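Local atomic coordinates of replicase polyprotein 1a (Avian infectious bronchitis virus, PDB entry 3LD1), a protein that is cut by its own proteinases into viral replication proteins, and whose nsp2 portion, present here, has no firmly established function. Residues A[9-13]-A[14-18]; A[35-38]-A[39-42]; A[51-55]-A[56-60]; A[84-88]-A[89-93]. The protein carries 3 engineered substitutions. All blocks are in the same frame, centred on the assembly; numbering follows the deposited sequence.

Overall arrangement
From the N terminus, the chain leaves strand 4-8 and enters helix 13-20 through interaction 1. Helix 30-46 follows and carries interaction 2, then 51-55 and 56-60 make the hairpin of interaction 3, and interaction 4 covers the end of helix 82-89 and the loop before helix 93-103. Each contact is local, and the four come in series, none enclosing or crossing another. In space they gather on one small region: interactions 1 and 2 meet through Asp17 and Arg37, interactions 2 and 3 through Phe40 and Phe52, interactions 3 and 4 through Phe59 and Phe89, and interactions 1 and 4 through Ala18 and Leu85. Helices 30-46 and 82-89 thus pack against the sheet that includes strands 4-8, 50-54 and 57-64.

Interaction 1 (A[9-13]-A[14-18]); sequences KDIPE and QLCDA
Ile11 turns CG1 into the position between its backbone N and carbonyl carbon (chi1 51°), and from there CD1 extends over the first turn of helix 13-20 while CG2 stays beside the backbone N. Leu15 has CG on the far side of CB from its own N (chi1 172°), which brings CD2 back to the isoleucine. The two side chains cross at about a right angle, with Leu15 CD2 3.6 Å from Ile11 CG2. The other branch goes elsewhere: Ile11 CD1 settles 3.7 Å from Cys16 CA and 4.0 Å from Cys16 CB. Pro12 meets Leu15 at a slant, its CD lying 4.1 Å from Leu15 CB.

This is how a helix starts. Pro12 sits at the N-cap, and Ile11, one residue earlier, meets Cys16 with the i to i+5 spacing of a hydrophobic staple, here with a cysteine as the apolar partner in the helix. The helical bonding opens at Pro12 O, which takes two donors, Cys16 N at 2.9 Å in an almost straight bond (177° at the hydrogen) and Leu15 N at 3.0 Å, the latter approaching from above the carbonyl plane. One residue on, Asp17 N reaches Glu13 O at 2.9 Å. The Asp17 carboxylate lies over that same carbonyl oxygen without bonding to it. Its own partners are outside the turn: OD2 is held by the backbone N of Ala138 and also pairs with Arg37 of helix 30-46, and OD1 is held by the backbone N of Lys139.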
# COMPACT_ATOMS: atom_id res chain seq x y z
N LYS A 9 21.59 -11.69 -22.50
CA LYS A 9 20.58 -11.93 -21.48
C LYS A 9 21.15 -11.92 -20.07
O LYS A 9 20.44 -11.52 -19.13
CB LYS A 9 19.82 -13.26 -21.75
CG LYS A 9 18.77 -13.19 -22.86
CD LYS A 9 18.40 -14.56 -23.48
CE LYS A 9 16.89 -14.71 -23.59
NZ LYS A 9 16.73 -15.53 -24.72
N ASP A 10 22.42 -12.33 -19.93
CA ASP A 10 23.13 -12.38 -18.62
C ASP A 10 23.78 -11.07 -18.19
O ASP A 10 24.47 -11.07 -17.16
CB ASP A 10 24.23 -13.46 -18.63
CG ASP A 10 25.26 -13.24 -19.76
OD1 ASP A 10 26.31 -13.91 -19.81
OD2 ASP A 10 24.98 -12.35 -20.61
N ILE A 11 23.61 -9.96 -18.94
CA ILE A 11 24.36 -8.76 -18.52
C ILE A 11 24.18 -8.42 -17.01
O ILE A 11 23.07 -8.61 -16.45
CB ILE A 11 24.01 -7.58 -19.36
CG1 ILE A 11 22.49 -7.39 -19.43
CG2 ILE A 11 24.65 -7.72 -20.80
CD1 ILE A 11 22.16 -6.05 -20.02
N PRO A 12 25.26 -7.98 -16.32
CA PRO A 12 25.12 -7.70 -14.86
C PRO A 12 24.14 -6.61 -14.58
O PRO A 12 23.81 -5.84 -15.48
CB PRO A 12 26.53 -7.35 -14.36
CG PRO A 12 27.46 -7.31 -15.58
CD PRO A 12 26.63 -7.76 -16.84
N GLU A 13 23.61 -6.59 -13.35
CA GLU A 13 22.54 -5.65 -12.96
C GLU A 13 22.97 -4.22 -13.28
O GLU A 13 22.16 -3.35 -13.63
CB GLU A 13 22.30 -5.65 -11.44
CG GLU A 13 21.63 -6.82 -10.76
CD GLU A 13 22.52 -8.07 -10.74
OE1 GLU A 13 23.73 -8.06 -11.12
OE2 GLU A 13 21.97 -9.09 -10.34
N GLN A 14 24.23 -3.90 -13.05
CA GLN A 14 24.58 -2.48 -13.18
C GLN A 14 24.54 -2.04 -14.61
O GLN A 14 24.44 -0.86 -14.89
CB GLN A 14 25.97 -2.20 -12.66
CG GLN A 14 26.98 -3.05 -13.36
CD GLN A 14 28.12 -3.38 -12.44
OE1 GLN A 14 28.62 -4.56 -12.39
NE2 GLN A 14 28.55 -2.35 -11.67
N LEU A 15 24.62 -3.00 -15.51
CA LEU A 15 24.92 -2.70 -16.90
C LEU A 15 23.53 -2.65 -17.44
O LEU A 15 23.14 -1.68 -18.16
CB LEU A 15 25.71 -3.84 -17.56
CG LEU A 15 25.87 -3.63 -19.08
CD1 LEU A 15 26.73 -2.38 -19.36
CD2 LEU A 15 26.48 -4.85 -19.79
N CYS A 16 22.76 -3.62 -17.00
CA CYS A 16 21.39 -3.60 -17.31
C CYS A 16 20.73 -2.26 -16.93
O CYS A 16 19.95 -1.68 -17.69
CB CYS A 16 20.65 -4.74 -16.60
SG CYS A 16 19.07 -4.69 -17.49
N ASP A 17 21.07 -1.77 -15.76
CA ASP A 17 20.60 -0.47 -15.32
C ASP A 17 21.06 0.67 -16.22
O ASP A 17 20.26 1.59 -16.59
CB ASP A 17 21.11 -0.16 -13.87
CG ASP A 17 20.29 -0.84 -12.77
OD1 ASP A 17 20.82 -0.92 -11.65
OD2 ASP A 17 19.12 -1.22 -13.01
N ALA A 18 22.35 0.64 -16.58
CA ALA A 18 22.81 1.76 -17.41
C ALA A 18 22.11 1.71 -18.75
O ALA A 18 21.71 2.75 -19.25
CB ALA A 18 24.27 1.76 -17.60

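Interaction 2 (A[35-38]-A[39-42]); sequences AVRQ and KFDR
Arg37 and Asp41, one turn apart on helix 30-46, form a salt bridge: Arg37 NE gives its hydrogen to Asp41 OD1 at 2.7 Å. The oxygen lies close to the guanidinium plane and uses its syn lone pair, yet the carboxylate itself stands nearly upright to the guanidinium, the planes 79° apart. Arg37 puts CG opposite the backbone N (chi1 177°) and then bends at chi2, which carries NE across to the aspartate. The terminal nitrogens are satisfied elsewhere, NH2 by the carboxylate of Asp17 on helix 13-20.

Backbone donors are answered in regular i to i+4 helical fashion: Lys39 N by Ala35 O, Phe40 N by Val36 O, Asp41 N by Arg37 O and Arg42 N by Gln38 O.

Gln38 and Arg42 run side by side in the same direction, and Gln38 CD lies over one face of the Arg42 guanidinium, toward its rim. Gln38 NE2 and Arg42 NH1 come within 3.1 Å, but both are donors, so the amide simply lies over the guanidinium, its plane tilted 33°, with no bond between them. With Asp41 at NE and Asp17 at NH2, buried Arg37 probably keeps its positive charge well compensated while linking two helices.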
# COMPACT_ATOMS: atom_id res chain seq x y z
N ALA A 35 6.14 -0.72 -13.56
CA ALA A 35 5.54 -1.41 -14.71
C ALA A 35 6.46 -1.37 -15.98
O ALA A 35 6.73 -2.43 -16.63
CB ALA A 35 4.08 -0.89 -14.99
N VAL A 36 6.98 -0.18 -16.26
CA VAL A 36 7.85 0.03 -17.42
C VAL A 36 9.18 -0.78 -17.33
O VAL A 36 9.59 -1.43 -18.31
CB VAL A 36 8.19 1.53 -17.64
CG1 VAL A 36 8.94 1.69 -18.89
CG2 VAL A 36 6.88 2.44 -17.67
N ARG A 37 9.83 -0.79 -16.16
CA ARG A 37 11.09 -1.50 -16.04
C ARG A 37 10.81 -3.01 -16.08
O ARG A 37 11.55 -3.78 -16.67
CB ARG A 37 11.84 -1.04 -14.78
CG ARG A 37 13.18 -1.77 -14.48
CD ARG A 37 14.12 -1.61 -15.63
NE ARG A 37 15.35 -2.47 -15.61
CZ ARG A 37 16.43 -2.08 -14.95
NH1 ARG A 37 16.37 -0.96 -14.24
NH2 ARG A 37 17.53 -2.81 -14.97
N GLN A 38 9.71 -3.43 -15.48
CA GLN A 38 9.38 -4.86 -15.51
C GLN A 38 9.14 -5.33 -16.96
O GLN A 38 9.70 -6.33 -17.39
CB GLN A 38 8.21 -5.20 -14.54
CG GLN A 38 7.32 -6.34 -15.04
CD GLN A 38 5.92 -6.35 -14.33
OE1 GLN A 38 5.76 -6.71 -13.13
NE2 GLN A 38 4.89 -5.93 -15.10
N LYS A 39 8.35 -4.58 -17.74
CA LYS A 39 8.14 -4.94 -19.19
C LYS A 39 9.46 -5.05 -19.96
O LYS A 39 9.70 -5.90 -20.84
CB LYS A 39 7.28 -3.86 -19.86
CG LYS A 39 6.90 -4.08 -21.31
CD LYS A 39 5.79 -3.03 -21.75
CE LYS A 39 5.36 -3.32 -23.19
NZ LYS A 39 3.85 -3.17 -23.34
N PHE A 40 10.33 -4.12 -19.62
CA PHE A 40 11.54 -4.09 -20.39
C PHE A 40 12.42 -5.29 -20.00
O PHE A 40 12.93 -6.02 -20.87
CB PHE A 40 12.19 -2.72 -20.22
CG PHE A 40 13.62 -2.68 -20.65
CD1 PHE A 40 13.96 -2.14 -21.89
CD2 PHE A 40 14.64 -3.15 -19.81
CE1 PHE A 40 15.33 -2.06 -22.30
CE2 PHE A 40 15.99 -3.08 -20.19
CZ PHE A 40 16.34 -2.53 -21.44
N ASP A 41 12.56 -5.57 -18.71
CA ASP A 41 13.35 -6.75 -18.36
C ASP A 41 12.74 -7.99 -18.97
O ASP A 41 13.48 -8.85 -19.34
CB ASP A 41 13.41 -6.95 -16.86
CG ASP A 41 13.90 -5.74 -16.14
OD1 ASP A 41 14.61 -4.82 -16.76
OD2 ASP A 41 13.55 -5.70 -14.92
N ARG A 42 11.41 -8.11 -19.02
CA ARG A 42 10.80 -9.30 -19.64
C ARG A 42 11.14 -9.39 -21.11
O ARG A 42 11.47 -10.47 -21.60
CB ARG A 42 9.28 -9.28 -19.56
CG ARG A 42 8.68 -9.48 -18.23
CD ARG A 42 7.15 -9.53 -18.37
NE ARG A 42 6.49 -9.81 -17.08
CZ ARG A 42 5.40 -9.20 -16.58
NH1 ARG A 42 4.85 -8.17 -17.20
NH2 ARG A 42 4.88 -9.60 -15.42

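Interaction 3 (A[51-55]-A[56-60]); sequences KFETV and CGLFL
Strands 51-54 and 57-60 run antiparallel at 154°, with Phe52 and Phe59 as a hydrogen-bonded pair: Phe52 N to Phe59 O at 2.7 Å and Phe59 N to Phe52 O at 3.0 Å.

At the turn, Thr54 OG1 sits between the backbone N and the carbonyl carbon (chi1 88°), donates to Gly57 O at 2.7 Å, in the carbonyl plane on a lone pair, and accepts from Cys56 N at 2.7 Å in an ST turn. Gly57 O also takes Thr54 N, from above its plane. The same hydroxyl lies at the edge of the Phe59 ring, 3.5 Å from CE2, while Thr54 CG2 touches CD2 of that ring and lies over one face of the Phe52 ring, toward its rim.

On the other face, Leu58 CD1 packs on Lys51 CB at 3.8 Å, the Leu60 side chain runs beside that of Lys51, CD2 near CG, and Glu53 OE2 rests 3.3 Å from Leu58 CB; Glu53 OE1 is bound by the Ser24 hydroxyl. The arrangement is a beta hairpin closed by a type I turn, with Val55 and Cys56 at its corners, at the margin of a mixed sheet, its Phe52 ring against Phe40 of helix 30-46.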
# COMPACT_ATOMS: atom_id res chain seq x y z
N LYS A 51 11.31 -3.02 -29.37
CA LYS A 51 11.70 -1.64 -29.50
C LYS A 51 12.13 -1.02 -28.18
O LYS A 51 11.61 -1.37 -27.14
CB LYS A 51 10.49 -0.84 -29.95
CG LYS A 51 10.13 -1.00 -31.44
CD LYS A 51 8.89 -0.06 -31.73
CE LYS A 51 8.20 -0.45 -33.04
NZ LYS A 51 8.02 0.85 -33.74
N PHE A 52 13.00 -0.01 -28.23
CA PHE A 52 13.37 0.70 -27.05
C PHE A 52 13.44 2.20 -27.35
O PHE A 52 14.39 2.70 -27.93
CB PHE A 52 14.68 0.09 -26.54
CG PHE A 52 15.22 0.68 -25.26
CD1 PHE A 52 14.36 1.14 -24.24
CD2 PHE A 52 16.63 0.77 -25.08
CE1 PHE A 52 14.90 1.70 -23.01
CE2 PHE A 52 17.18 1.35 -23.88
CZ PHE A 52 16.31 1.80 -22.84
N GLU A 53 12.38 2.91 -27.02
CA GLU A 53 12.39 4.34 -27.04
C GLU A 53 13.47 4.99 -26.12
O GLU A 53 13.25 5.13 -24.91
CB GLU A 53 10.96 4.86 -26.75
CG GLU A 53 10.30 5.39 -27.97
CD GLU A 53 11.24 6.42 -28.74
OE1 GLU A 53 11.73 7.44 -28.13
OE2 GLU A 53 11.53 6.20 -29.96
N THR A 54 14.60 5.45 -26.66
CA THR A 54 15.56 6.14 -25.82
C THR A 54 15.55 7.67 -25.95
O THR A 54 14.75 8.21 -26.68
CB THR A 54 17.00 5.64 -26.07
OG1 THR A 54 17.60 6.40 -27.14
CG2 THR A 54 17.03 4.16 -26.44
N VAL A 55 16.48 8.34 -25.26
CA VAL A 55 16.69 9.82 -25.35
C VAL A 55 17.70 10.15 -26.48
O VAL A 55 18.13 11.32 -26.65
CB VAL A 55 17.20 10.50 -24.01
CG1 VAL A 55 16.27 10.27 -22.88
CG2 VAL A 55 18.58 10.03 -23.60
N CYS A 56 18.12 9.08 -27.17
CA CYS A 56 18.90 9.15 -28.39
C CYS A 56 18.07 8.57 -29.52
O CYS A 56 18.63 8.03 -30.45
CB CYS A 56 20.11 8.26 -28.27
SG CYS A 56 21.23 8.89 -27.07
N GLY A 57 16.73 8.60 -29.39
CA GLY A 57 15.86 8.02 -30.44
C GLY A 57 15.64 6.51 -30.29
O GLY A 57 16.08 5.87 -29.31
N LEU A 58 14.92 5.94 -31.26
CA LEU A 58 14.36 4.62 -31.13
C LEU A 58 15.47 3.61 -31.45
O LEU A 58 16.12 3.74 -32.48
CB LEU A 58 13.23 4.46 -32.15
CG LEU A 58 12.60 3.07 -32.38
CD1 LEU A 58 12.15 2.42 -31.05
CD2 LEU A 58 11.40 3.20 -33.32
N PHE A 59 15.74 2.63 -30.58
CA PHE A 59 16.60 1.53 -31.06
C PHE A 59 15.80 0.28 -30.98
O PHE A 59 14.73 0.23 -30.32
CB PHE A 59 17.91 1.33 -30.28
CG PHE A 59 18.88 2.51 -30.34
CD1 PHE A 59 20.06 2.42 -31.06
CD2 PHE A 59 18.62 3.70 -29.62
CE1 PHE A 59 20.96 3.51 -31.08
CE2 PHE A 59 19.49 4.78 -29.64
CZ PHE A 59 20.67 4.70 -30.37
N LEU A 60 16.31 -0.74 -31.65
CA LEU A 60 15.77 -2.06 -31.51
C LEU A 60 16.79 -2.93 -30.75
O LEU A 60 18.01 -2.87 -31.09
CB LEU A 60 15.51 -2.65 -32.89
CG LEU A 60 14.85 -1.78 -33.97
CD1 LEU A 60 14.69 -2.65 -35.24
CD2 LEU A 60 13.52 -1.07 -33.53

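Interaction 4 (A[84-88]-A[89-93]); sequences DLEDI and FGVSP
Ile88 CG2 sits over one face of the Phe89 ring in a CH-pi contact, 3.6 Å from the ring centroid and 28° off the normal. The methyl is displaced toward the CD1-CE1 side, and the two neighbouring side chains lie alongside each other, pointing the same way. From one turn back Leu85 CD1 meets Phe89 CD1 at 4.0 Å, its chain crossing the ring obliquely, and Leu85 O lies at the ring edge. Phe89 has CG beside its own N and opposite its carbonyl carbon (chi1 -66°), which swings the ring back along the helix toward both partners.

The backbone holds this turn in place. Leu85 O accepts Phe89 N at 2.8 Å as well as Ile88 N, and Gly90 N reaches Glu86 O at 2.9 Å. Gly90 then leaves the helix with a positive phi of 91°, a conformation glycine takes easily. Its carbonyl turns back over the last turn, where Glu86 CA makes a CA-H...O contact with Gly90 O at 3.3 Å. Beyond it Val91 CG2 touches the Glu86 carboxylate loosely, at 4.2 Å from OE1.

Further out, Arg96 of the next helix pairs with Glu86 OE1, and the Tyr22 hydroxyl bonds to Gly90 O. Phe89 also meets Phe59 of the hairpin and packs on Leu19 and Ile5. Ser92 ends the link by capping the backbone N of Ala95. Together these make a short connection between helices 82-89 and 93-103, with a glycine C-terminal stop and a serine N-cap.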
# COMPACT_ATOMS: atom_id res chain seq x y z
N ASP A 84 31.44 1.00 -23.91
CA ASP A 84 30.97 0.14 -25.02
C ASP A 84 29.54 0.47 -25.43
O ASP A 84 29.17 0.51 -26.61
CB ASP A 84 31.17 -1.32 -24.64
CG ASP A 84 32.66 -1.63 -24.31
OD1 ASP A 84 33.53 -1.42 -25.22
OD2 ASP A 84 32.99 -2.02 -23.16
N LEU A 85 28.79 0.81 -24.41
CA LEU A 85 27.46 1.29 -24.49
C LEU A 85 27.36 2.62 -25.17
O LEU A 85 26.50 2.79 -26.05
CB LEU A 85 26.97 1.44 -23.05
CG LEU A 85 25.51 1.58 -22.75
CD1 LEU A 85 24.79 0.35 -23.10
CD2 LEU A 85 25.42 1.72 -21.29
N GLU A 86 28.23 3.55 -24.80
CA GLU A 86 28.14 4.88 -25.36
C GLU A 86 28.50 4.82 -26.83
O GLU A 86 28.01 5.63 -27.63
CB GLU A 86 29.00 5.87 -24.60
CG GLU A 86 28.31 6.24 -23.32
CD GLU A 86 29.09 7.15 -22.42
OE1 GLU A 86 30.17 7.57 -22.82
OE2 GLU A 86 28.61 7.46 -21.31
N ASP A 87 29.32 3.85 -27.21
CA ASP A 87 29.71 3.68 -28.64
C ASP A 87 28.54 3.33 -29.50
O ASP A 87 28.52 3.65 -30.68
CB ASP A 87 30.77 2.60 -28.82
CG ASP A 87 32.11 3.02 -28.27
OD1 ASP A 87 32.34 4.27 -28.06
OD2 ASP A 87 32.94 2.10 -28.05
N ILE A 88 27.57 2.67 -28.90
CA ILE A 88 26.41 2.26 -29.62
C ILE A 88 25.32 3.29 -29.46
O ILE A 88 24.73 3.67 -30.46
CB ILE A 88 25.89 0.97 -29.06
CG1 ILE A 88 26.84 -0.22 -29.34
CG2 ILE A 88 24.44 0.79 -29.50
CD1 ILE A 88 26.47 -1.39 -28.52
N PHE A 89 25.04 3.78 -28.23
CA PHE A 89 23.80 4.57 -28.01
C PHE A 89 23.98 6.07 -27.98
O PHE A 89 23.02 6.84 -28.20
CB PHE A 89 23.02 4.09 -26.78
CG PHE A 89 22.45 2.69 -26.90
CD1 PHE A 89 23.22 1.59 -26.59
CD2 PHE A 89 21.15 2.49 -27.31
CE1 PHE A 89 22.74 0.29 -26.72
CE2 PHE A 89 20.63 1.17 -27.44
CZ PHE A 89 21.41 0.08 -27.15
N GLY A 90 25.22 6.50 -27.80
CA GLY A 90 25.51 7.88 -27.52
C GLY A 90 25.50 7.98 -26.01
O GLY A 90 25.58 6.96 -25.33
N VAL A 91 25.40 9.20 -25.50
CA VAL A 91 25.58 9.51 -24.11
C VAL A 91 24.20 9.76 -23.55
O VAL A 91 23.36 10.38 -24.21
CB VAL A 91 26.43 10.78 -23.91
CG1 VAL A 91 26.59 11.12 -22.38
CG2 VAL A 91 27.79 10.55 -24.47
N SER A 92 23.99 9.22 -22.34
CA SER A 92 22.82 9.48 -21.54
C SER A 92 23.25 10.23 -20.30
O SER A 92 24.05 9.76 -19.56
CB SER A 92 22.13 8.17 -21.14
OG SER A 92 21.20 8.47 -20.10
N PRO A 93 22.72 11.42 -20.06
CA PRO A 93 23.31 12.19 -18.92
C PRO A 93 22.98 11.48 -17.60
O PRO A 93 23.84 11.34 -16.67
CB PRO A 93 22.66 13.62 -19.03
CG PRO A 93 21.93 13.66 -20.42
CD PRO A 93 21.65 12.15 -20.78